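Local coordinates for putative alpha-L-fucosidase (PDB 3EYP), which probably hydrolyses alpha-L-fucosides as a member of glycoside hydrolase family 29, with a C-terminal F5/8 type C domain beside its catalytic barrel, at residues G390-K395 with K443-I448; T394-E399 with Q417-K422. All blocks are in the same frame, centred on the assembly; numbering follows the deposited sequence.

Contact 1 (G390-K395 with K443-I448)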
ATOM      1  N   GLY A 390      17.071   3.760  -7.805  1.00 44.25           N
ATOM      2  CA  GLY A 390      17.310   4.116  -6.391  1.00 42.90           C
ATOM      3  C   GLY A 390      16.765   5.448  -5.995  1.00 44.17           C
ATOM      4  O   GLY A 390      16.260   6.172  -6.819  1.00 44.10           O
ATOM      5  N   HIS A 391      16.790   5.736  -4.686  1.00 43.33           N
ATOM      6  CA  HIS A 391      16.536   7.081  -4.198  1.00 42.62           C
ATOM      7  C   HIS A 391      17.764   7.929  -4.574  1.00 43.53           C
ATOM      8  O   HIS A 391      18.854   7.815  -3.980  1.00 43.21           O
ATOM      9  CB  HIS A 391      16.345   7.167  -2.681  1.00 43.01           C
ATOM     10  CG  HIS A 391      14.945   6.846  -2.207  1.00 39.59           C
ATOM     11  ND1 HIS A 391      13.862   7.680  -2.421  1.00 42.80           N
ATOM     12  CD2 HIS A 391      14.495   5.837  -1.426  1.00 44.04           C
ATOM     13  CE1 HIS A 391      12.784   7.152  -1.845  1.00 43.06           C
ATOM     14  NE2 HIS A 391      13.145   6.030  -1.238  1.00 40.38           N
ATOM     15  N   ARG A 392      17.548   8.821  -5.527  1.00 43.02           N
ATOM     16  CA  ARG A 392      18.664   9.625  -6.080  1.00 42.43           C
ATOM     17  C   ARG A 392      18.605  11.047  -5.620  1.00 42.07           C
ATOM     18  O   ARG A 392      19.539  11.582  -5.081  1.00 42.16           O
ATOM     19  CB  ARG A 392      18.620   9.574  -7.615  1.00 42.64           C
ATOM     20  CG  ARG A 392      18.743   8.176  -8.123  1.00 44.20           C
ATOM     21  CD  ARG A 392      18.562   8.078  -9.610  1.00 45.66           C
ATOM     22  NE  ARG A 392      19.756   8.458 -10.341  1.00 45.50           N
ATOM     23  CZ  ARG A 392      20.809   7.681 -10.556  1.00 45.75           C
ATOM     24  NH1 ARG A 392      21.834   8.167 -11.231  1.00 48.16           N
ATOM     25  NH2 ARG A 392      20.877   6.455 -10.067  1.00 45.87           N
ATOM     26  N   THR A 393      17.483  11.667  -5.901  1.00 41.97           N
ATOM     27  CA  THR A 393      17.203  13.061  -5.435  1.00 42.32           C
ATOM     28  C   THR A 393      16.806  13.095  -3.969  1.00 42.02           C
ATOM     29  O   THR A 393      16.050  12.238  -3.479  1.00 41.08           O
ATOM     30  CB  THR A 393      16.129  13.727  -6.329  1.00 42.18           C
ATOM     31  OG1 THR A 393      16.642  13.766  -7.691  1.00 44.35           O
ATOM     32  CG2 THR A 393      15.763  15.103  -5.803  1.00 44.30           C
ATOM     33  N   THR A 394      17.360  14.085  -3.254  1.00 42.26           N
ATOM     34  CA  THR A 394      17.135  14.213  -1.828  1.00 42.70           C
ATOM     35  C   THR A 394      16.721  15.574  -1.357  1.00 42.94           C
ATOM     36  O   THR A 394      16.442  15.755  -0.179  1.00 41.53           O
ATOM     37  CB  THR A 394      18.363  13.788  -0.984  1.00 44.62           C
ATOM     38  OG1 THR A 394      19.502  14.601  -1.331  1.00 45.31           O
ATOM     39  CG2 THR A 394      18.688  12.312  -1.175  1.00 42.50           C
ATOM     40  N   LYS A 395      16.654  16.525  -2.275  1.00 41.58           N
ATOM     41  CA  LYS A 395      16.043  17.813  -1.949  1.00 43.57           C
ATOM     42  C   LYS A 395      15.503  18.428  -3.212  1.00 42.69           C
ATOM     43  O   LYS A 395      16.159  18.364  -4.260  1.00 44.33           O
ATOM     44  CB  LYS A 395      17.100  18.704  -1.248  1.00 43.97           C
ATOM     45  CG  LYS A 395      16.589  20.028  -0.787  1.00 48.56           C
ATOM     46  CD  LYS A 395      17.706  20.808  -0.092  1.00 52.58           C
ATOM     47  CE  LYS A 395      17.285  22.261   0.133  1.00 55.25           C
ATOM     48  NZ  LYS A 395      18.517  23.112   0.408  1.00 58.40           N
ATOM     49  N   LYS A 443      22.074  12.069  -3.953  1.00 44.34           N
ATOM     50  CA  LYS A 443      23.164  11.113  -3.890  1.00 44.41           C
ATOM     51  C   LYS A 443      23.669  10.774  -5.299  1.00 44.11           C
ATOM     52  O   LYS A 443      24.772  10.237  -5.472  1.00 42.95           O
ATOM     53  CB  LYS A 443      22.708   9.818  -3.252  1.00 43.74           C
ATOM     54  CG  LYS A 443      22.307   9.972  -1.824  1.00 46.26           C
ATOM     55  CD  LYS A 443      21.642   8.700  -1.334  1.00 49.87           C
ATOM     56  CE  LYS A 443      22.643   7.568  -1.187  1.00 49.69           C
ATOM     57  NZ  LYS A 443      21.995   6.247  -1.119  1.00 48.52           N
ATOM     58  N   ALA A 444      22.834  11.093  -6.283  1.00 42.67           N
ATOM     59  CA  ALA A 444      23.206  10.909  -7.689  1.00 42.67           C
ATOM     60  C   ALA A 444      22.414  11.806  -8.636  1.00 42.55           C
ATOM     61  O   ALA A 444      21.466  12.469  -8.262  1.00 42.52           O
ATOM     62  CB  ALA A 444      23.103   9.437  -8.123  1.00 42.26           C
ATOM     63  N   CYS A 445      22.849  11.827  -9.880  1.00 42.70           N
ATOM     64  CA  CYS A 445      22.196  12.678 -10.877  1.00 43.69           C
ATOM     65  C   CYS A 445      20.727  12.267 -10.911  1.00 42.14           C
ATOM     66  O   CYS A 445      20.432  11.114 -10.739  1.00 43.82           O
ATOM     67  CB  CYS A 445      22.808  12.564 -12.259  1.00 42.70           C
ATOM     68  SG  CYS A 445      22.782  10.965 -12.969  1.00 47.73           S
ATOM     69  N   PRO A 446      19.825  13.203 -11.140  1.00 41.56           N
ATOM     70  CA  PRO A 446      18.371  12.897 -11.161  1.00 41.96           C
ATOM     71  C   PRO A 446      17.938  11.955 -12.260  1.00 42.10           C
ATOM     72  O   PRO A 446      18.508  11.914 -13.347  1.00 43.31           O
ATOM     73  CB  PRO A 446      17.721  14.251 -11.392  1.00 42.75           C
ATOM     74  CG  PRO A 446      18.803  15.179 -11.812  1.00 41.19           C
ATOM     75  CD  PRO A 446      20.108  14.625 -11.373  1.00 41.29           C
ATOM     76  N   ALA A 447      16.905  11.200 -11.939  1.00 41.49           N
ATOM     77  CA  ALA A 447      16.220  10.313 -12.892  1.00 41.77           C
ATOM     78  C   ALA A 447      14.735  10.332 -12.589  1.00 42.68           C
ATOM     79  O   ALA A 447      14.305   9.714 -11.611  1.00 41.37           O
ATOM     80  CB  ALA A 447      16.764   8.900 -12.770  1.00 40.67           C
ATOM     81  N   ILE A 448      13.999  11.135 -13.361  1.00 43.65           N
ATOM     82  CA  ILE A 448      12.594  11.458 -13.078  1.00 44.41           C
ATOM     83  C   ILE A 448      11.642  11.112 -14.236  1.00 44.94           C
ATOM     84  O   ILE A 448      11.760  11.622 -15.385  1.00 43.93           O
ATOM     85  CB  ILE A 448      12.460  12.944 -12.681  1.00 45.84           C
ATOM     86  CG1 ILE A 448      13.322  13.206 -11.421  1.00 48.75           C
ATOM     87  CG2 ILE A 448      10.954  13.327 -12.438  1.00 45.20           C
ATOM     88  CD1 ILE A 448      13.809  14.629 -11.255  1.00 50.18           C
TER
HETATM   89  O   HOH W   1      19.803   6.023  -2.343  1.00 50.26           O
HETATM   90  O   HOH W   2      19.313  14.253  -7.664  1.00 41.47           O
HETATM   91  O   HOH W   3      16.000  11.751  -9.138  1.00 42.88           O
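Arg-392 lays its guanidinium side-on against Cys-445 and takes hold of it with two nitrogens. Arg-392 NE gives a hydrogen bond of 2.8 Å to Cys-445 O, approaching almost exactly along the C=O direction although that oxygen sits 18° out of the guanidinium plane. NH1 points chiefly to the sulfur, the hydrogen bond from Arg-392 NH1 to Cys-445 SG measuring 3.4 Å and lying nearly in the plane; NH1 also makes a weak, strongly bent bond (129°) to the same carbonyl O. The Arg-392 chain bends at chi3 (80°), and this swings the flat group under Ala-444, whose CB rests over one face, 3.6 Å from Arg-392 NH1. Lower on the chain, Ala-447 CB packs against Arg-392 CD at 3.7 Å. NH2 is bonded to the carbonyls of Leu-389 and Ala-4, which ties the N-terminal segment to the same group. The backbones join through one direct bond, Lys-443 N to Arg-392 O, 2.8 Å long. Three waters extend the contact: one links His-391 O to Lys-443 NZ, and two meet the hydroxyl of Thr-393. That OG1 gives its proton to the water held by Ala-444 O and accepts one from the water that accepts the N-H of Ala-447, while Pro-446 CB stands beside Thr-393 OG1 at 3.9 Å. The contact joins the start of strand 393-401 to the loop that leads from strand 434-442 into strand 447-454, and so bridges the two antiparallel sheets of the beta-sandwich in the F5/8 type C domain. With its NE and both terminal nitrogens engaged, the buried guanidinium is fixed in rotation, and its positive charge is probably eased by carbonyl dipoles and the sulfur.

Contact 2 (T394-E399 with Q417-K422); sequences TKWSVE and QAIGHK
With chi1 at 59°, Trp-396 places CG between its backbone N and carbonyl carbon, and chi2 of -80° then turns the pyrrole edge of the indole toward Ala-418. Ile-419 answers with CG1 anti to its carbonyl carbon and the chain extended to CD1, which brings the methyl over the indole. Trp-396 NE1 donates to Ala-418 O at 3.0 Å. The acceptor lies close to the ring plane and the N-H points at it fairly straight (161°), but NE1 stands well above the carbonyl plane. Ile-419 CD1 forms a CH-pi contact 4.2 Å from the centroid of the five-membered ring of Trp-396, while Ile-419 CG1 comes within 3.4 Å of Trp-396 NE1. Gln-417 O meets the indole edge at CD1. Along the backbones, Thr-394 and Gln-417 exchange a pair of CA-H...O contacts, and a water donates to both Thr-394 O and Gln-417 OE1. Strand 393-401 is thereby joined to the loop that precedes strand 423-432, and Ile-383 of the facing sheet touches both Trp-396 and Ile-419, so the indole belongs to the core between the two sheets of the domain. Its one polar atom is satisfied within that core by a loop carbonyl, which, together with the methyl over one face, probably limits rotation of the indole and links it to the loop.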
ATOM      1  N   THR A 394      17.360  14.085  -3.254  1.00 42.26           N
ATOM      2  CA  THR A 394      17.135  14.213  -1.828  1.00 42.70           C
ATOM      3  C   THR A 394      16.721  15.574  -1.357  1.00 42.94           C
ATOM      4  O   THR A 394      16.442  15.755  -0.179  1.00 41.53           O
ATOM      5  CB  THR A 394      18.363  13.788  -0.984  1.00 44.62           C
ATOM      6  OG1 THR A 394      19.502  14.601  -1.331  1.00 45.31           O
ATOM      7  CG2 THR A 394      18.688  12.312  -1.175  1.00 42.50           C
ATOM      8  N   LYS A 395      16.654  16.525  -2.275  1.00 41.58           N
ATOM      9  CA  LYS A 395      16.043  17.813  -1.949  1.00 43.57           C
ATOM     10  C   LYS A 395      15.503  18.428  -3.212  1.00 42.69           C
ATOM     11  O   LYS A 395      16.159  18.364  -4.260  1.00 44.33           O
ATOM     12  CB  LYS A 395      17.100  18.704  -1.248  1.00 43.97           C
ATOM     13  CG  LYS A 395      16.589  20.028  -0.787  1.00 48.56           C
ATOM     14  CD  LYS A 395      17.706  20.808  -0.092  1.00 52.58           C
ATOM     15  CE  LYS A 395      17.285  22.261   0.133  1.00 55.25           C
ATOM     16  NZ  LYS A 395      18.517  23.112   0.408  1.00 58.40           N
ATOM     17  N   TRP A 396      14.282  18.918  -3.136  1.00 42.69           N
ATOM     18  CA  TRP A 396      13.612  19.533  -4.271  1.00 42.56           C
ATOM     19  C   TRP A 396      12.558  20.554  -3.888  1.00 43.17           C
ATOM     20  O   TRP A 396      11.932  20.510  -2.786  1.00 43.66           O
ATOM     21  CB  TRP A 396      12.999  18.483  -5.217  1.00 43.11           C
ATOM     22  CG  TRP A 396      11.984  17.562  -4.575  1.00 43.73           C
ATOM     23  CD1 TRP A 396      12.242  16.476  -3.815  1.00 44.05           C
ATOM     24  CD2 TRP A 396      10.571  17.656  -4.673  1.00 43.56           C
ATOM     25  NE1 TRP A 396      11.068  15.874  -3.432  1.00 42.05           N
ATOM     26  CE2 TRP A 396      10.029  16.603  -3.932  1.00 43.52           C
ATOM     27  CE3 TRP A 396       9.705  18.549  -5.302  1.00 42.40           C
ATOM     28  CZ2 TRP A 396       8.646  16.404  -3.806  1.00 44.07           C
ATOM     29  CZ3 TRP A 396       8.349  18.356  -5.166  1.00 45.77           C
ATOM     30  CH2 TRP A 396       7.839  17.286  -4.433  1.00 46.56           C
ATOM     31  N   SER A 397      12.396  21.497  -4.799  1.00 42.70           N
ATOM     32  CA  SER A 397      11.394  22.570  -4.637  1.00 44.47           C
ATOM     33  C   SER A 397      10.746  22.900  -5.959  1.00 44.60           C
ATOM     34  O   SER A 397      11.275  22.619  -7.014  1.00 45.85           O
ATOM     35  CB  SER A 397      11.994  23.836  -4.081  1.00 43.92           C
ATOM     36  OG  SER A 397      12.796  23.581  -2.972  1.00 44.43           O
ATOM     37  N   VAL A 398       9.569  23.480  -5.851  1.00 46.06           N
ATOM     38  CA  VAL A 398       8.841  23.976  -6.995  1.00 46.61           C
ATOM     39  C   VAL A 398       8.415  25.440  -6.748  1.00 47.14           C
ATOM     40  O   VAL A 398       7.971  25.835  -5.674  1.00 47.38           O
ATOM     41  CB  VAL A 398       7.617  23.038  -7.375  1.00 46.65           C
ATOM     42  CG1 VAL A 398       6.903  23.537  -8.659  1.00 47.46           C
ATOM     43  CG2 VAL A 398       8.059  21.542  -7.545  1.00 42.55           C
ATOM     44  N   GLU A 399       8.636  26.224  -7.790  1.00 48.83           N
ATOM     45  CA  GLU A 399       8.290  27.639  -7.855  1.00 48.66           C
ATOM     46  C   GLU A 399       7.531  27.979  -9.116  1.00 49.69           C
ATOM     47  O   GLU A 399       7.409  27.201 -10.056  1.00 49.19           O
ATOM     48  CB  GLU A 399       9.572  28.476  -7.806  1.00 49.87           C
ATOM     49  CG  GLU A 399      10.435  28.123  -6.614  1.00 49.35           C
ATOM     50  CD  GLU A 399      11.832  28.719  -6.703  1.00 54.54           C
ATOM     51  OE1 GLU A 399      12.325  28.925  -7.846  1.00 58.59           O
ATOM     52  OE2 GLU A 399      12.430  28.976  -5.635  1.00 52.93           O
ATOM     53  N   GLN A 417      12.083  16.507   0.478  1.00 45.02           N
ATOM     54  CA  GLN A 417      13.210  15.572   0.491  1.00 44.49           C
ATOM     55  C   GLN A 417      13.088  14.370  -0.452  1.00 44.21           C
ATOM     56  O   GLN A 417      13.729  14.347  -1.508  1.00 44.71           O
ATOM     57  CB  GLN A 417      13.462  15.113   1.894  1.00 44.67           C
ATOM     58  CG  GLN A 417      13.939  16.184   2.813  1.00 45.33           C
ATOM     59  CD  GLN A 417      14.178  15.612   4.195  1.00 48.31           C
ATOM     60  OE1 GLN A 417      15.001  14.711   4.393  1.00 53.33           O
ATOM     61  NE2 GLN A 417      13.462  16.107   5.137  1.00 53.32           N
ATOM     62  N   ALA A 418      12.243  13.398  -0.079  1.00 42.20           N
ATOM     63  CA  ALA A 418      12.040  12.185  -0.935  1.00 41.08           C
ATOM     64  C   ALA A 418      11.170  12.442  -2.126  1.00 41.27           C
ATOM     65  O   ALA A 418      10.292  13.312  -2.142  1.00 41.77           O
ATOM     66  CB  ALA A 418      11.437  10.994  -0.123  1.00 41.15           C
ATOM     67  N   ILE A 419      11.447  11.630  -3.137  1.00 41.64           N
ATOM     68  CA  ILE A 419      10.552  11.425  -4.224  1.00 41.80           C
ATOM     69  C   ILE A 419      10.086   9.988  -4.301  1.00 41.91           C
ATOM     70  O   ILE A 419       8.917   9.687  -4.085  1.00 43.42           O
ATOM     71  CB  ILE A 419      11.127  11.842  -5.581  1.00 42.82           C
ATOM     72  CG1 ILE A 419      11.525  13.338  -5.583  1.00 41.79           C
ATOM     73  CG2 ILE A 419      10.058  11.605  -6.609  1.00 38.40           C
ATOM     74  CD1 ILE A 419      12.231  13.834  -6.891  1.00 43.25           C
ATOM     75  N   GLY A 420      11.013   9.116  -4.600  1.00 41.13           N
ATOM     76  CA  GLY A 420      10.679   7.723  -4.835  1.00 41.58           C
ATOM     77  C   GLY A 420       9.598   7.482  -5.891  1.00 41.35           C
ATOM     78  O   GLY A 420       9.551   8.097  -6.974  1.00 41.18           O
ATOM     79  N   HIS A 421       8.687   6.591  -5.537  1.00 40.38           N
ATOM     80  CA  HIS A 421       7.674   6.109  -6.483  1.00 40.62           C
ATOM     81  C   HIS A 421       6.762   7.181  -6.940  1.00 40.00           C
ATOM     82  O   HIS A 421       6.393   7.303  -8.113  1.00 39.11           O
ATOM     83  CB  HIS A 421       6.834   4.931  -5.852  1.00 40.80           C
ATOM     84  CG  HIS A 421       5.785   4.406  -6.768  1.00 41.17           C
ATOM     85  ND1 HIS A 421       4.440   4.551  -6.506  1.00 41.73           N
ATOM     86  CD2 HIS A 421       5.874   3.760  -7.959  1.00 42.05           C
ATOM     87  CE1 HIS A 421       3.745   3.994  -7.485  1.00 45.36           C
ATOM     88  NE2 HIS A 421       4.588   3.495  -8.366  1.00 45.69           N
ATOM     89  N   LYS A 422       6.364   7.976  -5.988  1.00 40.69           N
ATOM     90  CA  LYS A 422       5.391   9.042  -6.233  1.00 41.19           C
ATOM     91  C   LYS A 422       5.393   9.945  -5.011  1.00 40.90           C
ATOM     92  O   LYS A 422       5.511   9.473  -3.885  1.00 40.41           O
ATOM     93  CB  LYS A 422       3.986   8.473  -6.436  1.00 40.92           C
ATOM     94  CG  LYS A 422       2.964   9.500  -6.942  1.00 42.41           C
ATOM     95  CD  LYS A 422       1.507   8.878  -6.946  1.00 44.06           C
ATOM     96  CE  LYS A 422       1.471   7.653  -7.738  1.00 47.38           C
ATOM     97  NZ  LYS A 422       1.215   7.884  -9.213  1.00 46.85           N
TER
HETATM   98  O   HOH W   4      17.361  14.528   2.419  1.00 62.39           O

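Contacts 1 and 2 both use the beginning of strand 393-401; their centres lie 9 Å apart. They touch directly: Thr-393 CG2 packs on Ile-419 CD1 at 3.9 Å, and His-391 CE1 meets Gly-420 CA at 3.7 Å. Glu-385 ties them further, since OE2 accepts the backbone N-H of Arg-392 and of Thr-393, and OE1 that of Gly-420. The shared Thr-394 and Lys-395 both face Asp-441 of strand 434-442 in a classic beta bulge, a local irregularity in an otherwise continuous strand. Through His-391, contact 1 reaches Trp-221, edge-to-face, and Ala-222, whose N bonds NE2; through His-421, contact 2 reaches Asn-289 and Tyr-18, so both border the interface with the barrel domain.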